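Local coordinates for phosphatidylinositol-specific phospholipase C1 (Streptomyces antibioticus, PDB 3H4X), which belongs to the phosphatidylinositol-specific phospholipase C family and folds as a single-chain, TIM-barrel-like alpha/beta domain, at residues A[44-49]-A[98-103]. Residues are numbered along the deposited sequence; the frame is centred on the assembly and turned at random.
With EOH (ethanol), chain G.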
ATOM      1  N   LYS A  44      -1.194  12.380  13.674  1.00 14.39           N
ATOM      2  CA  LYS A  44      -2.197  11.321  13.638  1.00 13.55           C
ATOM      3  C   LYS A  44      -1.910  10.266  14.701  1.00 12.60           C
ATOM      4  O   LYS A  44      -2.805   9.860  15.441  1.00 12.85           O
ATOM      5  CB  LYS A  44      -2.237  10.651  12.262  1.00 13.60           C
ATOM      6  CG  LYS A  44      -2.651  11.555  11.117  1.00 14.53           C
ATOM      7  CD  LYS A  44      -3.113  10.720   9.927  1.00 15.91           C
ATOM      8  CE  LYS A  44      -3.386  11.575   8.706  1.00 16.76           C
ATOM      9  NZ  LYS A  44      -2.124  12.142   8.170  1.00 17.37           N
ATOM     10  N   TYR A  45      -0.653   9.831  14.756  1.00 11.35           N
ATOM     11  CA  TYR A  45      -0.215   8.766  15.649  1.00 10.46           C
ATOM     12  C   TYR A  45       1.119   9.156  16.259  1.00 10.26           C
ATOM     13  O   TYR A  45       2.090   9.392  15.543  1.00  9.96           O
ATOM     14  CB  TYR A  45      -0.096   7.445  14.882  1.00 10.35           C
ATOM     15  CG  TYR A  45      -1.431   6.934  14.397  1.00  9.44           C
ATOM     16  CD1 TYR A  45      -2.379   6.476  15.299  1.00  9.61           C
ATOM     17  CD2 TYR A  45      -1.751   6.918  13.043  1.00  8.95           C
ATOM     18  CE1 TYR A  45      -3.608   6.020  14.876  1.00  9.40           C
ATOM     19  CE2 TYR A  45      -2.986   6.458  12.605  1.00  9.48           C
ATOM     20  CZ  TYR A  45      -3.909   6.010  13.526  1.00  9.28           C
ATOM     21  OH  TYR A  45      -5.137   5.556  13.099  1.00 10.50           O
ATOM     22  N   ARG A  46       1.163   9.240  17.584  1.00  9.99           N
ATOM     23  CA  ARG A  46       2.374   9.668  18.265  1.00  9.98           C
ATOM     24  C   ARG A  46       3.571   8.808  17.871  1.00  9.37           C
ATOM     25  O   ARG A  46       4.657   9.320  17.601  1.00  9.53           O
ATOM     26  CB  ARG A  46       2.173   9.649  19.780  1.00 10.84           C
ATOM     27  CG  ARG A  46       3.366  10.176  20.552  1.00 12.69           C
ATOM     28  CD  ARG A  46       3.064  10.312  22.029  1.00 16.21           C
ATOM     29  NE  ARG A  46       4.264  10.630  22.797  1.00 19.43           N
ATOM     30  CZ  ARG A  46       4.861  11.818  22.794  1.00 20.98           C
ATOM     31  NH1 ARG A  46       4.374  12.807  22.056  1.00 21.64           N
ATOM     32  NH2 ARG A  46       5.950  12.017  23.525  1.00 22.22           N
ATOM     33  N   TYR A  47       3.361   7.495  17.858  1.00  9.09           N
ATOM     34  CA  TYR A  47       4.370   6.546  17.400  1.00  8.84           C
ATOM     35  C   TYR A  47       3.785   5.693  16.293  1.00  8.37           C
ATOM     36  O   TYR A  47       2.575   5.464  16.253  1.00  7.99           O
ATOM     37  CB  TYR A  47       4.814   5.630  18.540  1.00  9.31           C
ATOM     38  CG  TYR A  47       5.557   6.342  19.644  1.00 10.99           C
ATOM     39  CD1 TYR A  47       6.924   6.570  19.561  1.00 13.09           C
ATOM     40  CD2 TYR A  47       4.888   6.781  20.778  1.00 12.49           C
ATOM     41  CE1 TYR A  47       7.600   7.222  20.585  1.00 14.49           C
ATOM     42  CE2 TYR A  47       5.552   7.433  21.796  1.00 14.72           C
ATOM     43  CZ  TYR A  47       6.901   7.648  21.694  1.00 15.11           C
ATOM     44  OH  TYR A  47       7.554   8.298  22.715  1.00 17.52           O
ATOM     45  N   PHE A  48       4.639   5.204  15.403  1.00  7.99           N
ATOM     46  CA  PHE A  48       4.156   4.311  14.363  1.00  7.90           C
ATOM     47  C   PHE A  48       3.475   3.082  14.968  1.00  7.69           C
ATOM     48  O   PHE A  48       2.550   2.530  14.377  1.00  7.72           O
ATOM     49  CB  PHE A  48       5.263   3.910  13.383  1.00  8.42           C
ATOM     50  CG  PHE A  48       4.729   3.340  12.106  1.00  8.55           C
ATOM     51  CD1 PHE A  48       4.020   4.141  11.229  1.00  9.74           C
ATOM     52  CD2 PHE A  48       4.891   1.999  11.798  1.00  9.31           C
ATOM     53  CE1 PHE A  48       3.500   3.626  10.055  1.00  9.86           C
ATOM     54  CE2 PHE A  48       4.376   1.480  10.622  1.00 10.16           C
ATOM     55  CZ  PHE A  48       3.681   2.295   9.752  1.00 10.35           C
ATOM     56  N   ALA A  49       3.914   2.665  16.154  1.00  7.44           N
ATOM     57  CA  ALA A  49       3.261   1.559  16.849  1.00  7.72           C
ATOM     58  C   ALA A  49       1.777   1.846  17.042  1.00  7.56           C
ATOM     59  O   ALA A  49       0.954   0.935  17.005  1.00  7.64           O
ATOM     60  CB  ALA A  49       3.927   1.299  18.194  1.00  8.47           C
ATOM     61  N   LYS A  98      11.449   5.604  22.110  1.00 12.56           N
ATOM     62  CA  LYS A  98      12.613   6.230  21.480  1.00 13.08           C
ATOM     63  C   LYS A  98      12.295   7.547  20.787  1.00 13.05           C
ATOM     64  O   LYS A  98      11.133   7.891  20.583  1.00 13.18           O
ATOM     65  CB  LYS A  98      13.258   5.264  20.482  1.00 13.26           C
ATOM     66  CG  LYS A  98      13.701   3.952  21.104  1.00 14.77           C
ATOM     67  CD  LYS A  98      14.335   3.029  20.078  1.00 16.71           C
ATOM     68  CE  LYS A  98      15.535   3.685  19.416  1.00 17.82           C
ATOM     69  NZ  LYS A  98      16.190   2.792  18.422  1.00 19.17           N
ATOM     70  N   SER A  99      13.338   8.289  20.432  1.00 13.27           N
ATOM     71  CA  SER A  99      13.163   9.479  19.613  1.00 13.59           C
ATOM     72  C   SER A  99      12.628   9.058  18.249  1.00 12.85           C
ATOM     73  O   SER A  99      12.911   7.963  17.768  1.00 13.10           O
ATOM     74  CB  SER A  99      14.479  10.240  19.461  1.00 14.17           C
ATOM     75  OG  SER A  99      15.451   9.445  18.813  1.00 16.75           O
ATOM     76  N   ARG A 100      11.843   9.930  17.636  1.00 12.04           N
ATOM     77  CA  ARG A 100      11.169   9.601  16.392  1.00 11.31           C
ATOM     78  C   ARG A 100      11.930  10.187  15.199  1.00 10.91           C
ATOM     79  O   ARG A 100      13.156  10.293  15.245  1.00 10.99           O
ATOM     80  CB  ARG A 100       9.706  10.047  16.470  1.00 11.36           C
ATOM     81  CG  ARG A 100       8.936   9.308  17.571  1.00 11.70           C
ATOM     82  CD  ARG A 100       7.620   9.982  17.908  1.00 12.78           C
ATOM     83  NE  ARG A 100       7.827  11.286  18.532  1.00 14.13           N
ATOM     84  CZ  ARG A 100       6.853  12.157  18.772  1.00 14.36           C
ATOM     85  NH1 ARG A 100       5.604  11.864  18.444  1.00 13.89           N
ATOM     86  NH2 ARG A 100       7.129  13.325  19.339  1.00 15.82           N
ATOM     87  N   ASP A 101      11.225  10.543  14.129  1.00 10.70           N
ATOM     88  CA  ASP A 101      11.870  11.067  12.923  1.00 10.70           C
ATOM     89  C   ASP A 101      12.919  10.104  12.362  1.00 10.34           C
ATOM     90  O   ASP A 101      13.964  10.526  11.862  1.00 10.58           O
ATOM     91  CB  ASP A 101      12.500  12.443  13.184  1.00 10.92           C
ATOM     92  CG  ASP A 101      11.467  13.523  13.441  1.00 12.28           C
ATOM     93  OD1 ASP A 101      10.293  13.347  13.061  1.00 12.28           O
ATOM     94  OD2 ASP A 101      11.839  14.570  14.017  1.00 14.73           O
ATOM     95  N   GLN A 102      12.634   8.809  12.432  1.00 10.48           N
ATOM     96  CA  GLN A 102      13.504   7.830  11.793  1.00 10.52           C
ATOM     97  C   GLN A 102      13.099   7.579  10.341  1.00 10.19           C
ATOM     98  O   GLN A 102      12.011   7.968   9.907  1.00 10.29           O
ATOM     99  CB  GLN A 102      13.546   6.528  12.597  1.00 10.82           C
ATOM    100  CG  GLN A 102      14.014   6.732  14.027  1.00 11.90           C
ATOM    101  CD  GLN A 102      15.383   7.376  14.090  1.00 13.48           C
ATOM    102  OE1 GLN A 102      16.370   6.793  13.656  1.00 14.47           O
ATOM    103  NE2 GLN A 102      15.447   8.584  14.640  1.00 14.28           N
ATOM    104  N   ASP A 103      13.996   6.936   9.602  1.00 10.04           N
ATOM    105  CA  ASP A 103      13.823   6.694   8.176  1.00  9.95           C
ATOM    106  C   ASP A 103      13.047   5.407   7.892  1.00  9.34           C
ATOM    107  O   ASP A 103      12.451   4.814   8.790  1.00  9.24           O
ATOM    108  CB  ASP A 103      15.189   6.653   7.486  1.00 10.72           C
ATOM    109  CG  ASP A 103      16.066   5.516   7.987  1.00 12.11           C
ATOM    110  OD1 ASP A 103      15.610   4.718   8.834  1.00 13.19           O
ATOM    111  OD2 ASP A 103      17.226   5.422   7.531  1.00 15.89           O
TER
HETATM  112  C1  EOH G 345      11.216  13.229  18.014  1.00 27.82           C
HETATM  113  C2  EOH G 345      10.141  14.249  17.656  1.00 27.88           C
HETATM  114  O   EOH G 345      10.769  12.316  18.992  1.00 27.75           O
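Arg-100 lays its side chain across the Tyr-47 ring at about a right angle, its methylene CD 3.8 Å from Tyr-47 CE1, and reaches on to the backbone of Arg-46. There its NH1 donates a hydrogen bond of 2.8 Å to Arg-46 O, nearly straight at 164°, with the oxygen lying in the guanidinium plane. The bend at chi3 turns the group toward this carbonyl. An ethanol molecule, probably from the crystallisation liquor, bridges two donors of the same residue: its O accepts from Arg-100 N at 2.9 Å and from Arg-100 NE at 3.2 Å. Three hydrogen bonds thus involve Arg-100 N-H groups, and in this crystal those from NH1 and NE together hold the rotation of the guanidinium. Within the TIM-barrel-like fold of this phospholipase family, the contact lies at the surface, where the turn leading into helix 48-52, with Tyr-47 as the N-cap residue, meets the loop that runs into helix 104-117. Tyr-47 also brings the edge of its ring to the second loop, CE1 standing 3.6 Å from Lys-98 O close to the ring plane. Arg-46, extended with CG anti to its own backbone N (chi1 -176°), presents one face of its guanidinium to Arg-100 CZ, which sits off-centre toward the rim, the planes 49° apart. This brings Arg-46 NH1 to 3.9 Å from Arg-100 NH2, a like-charge approach that exposure of Arg-46 to solvent would probably screen. Next to Arg-100, Asp-101 borders an acetyl-group pocket and forms a salt bridge with Lys-42, while Gln-102 NE2 bonds back to Arg-100 O at 2.9 Å.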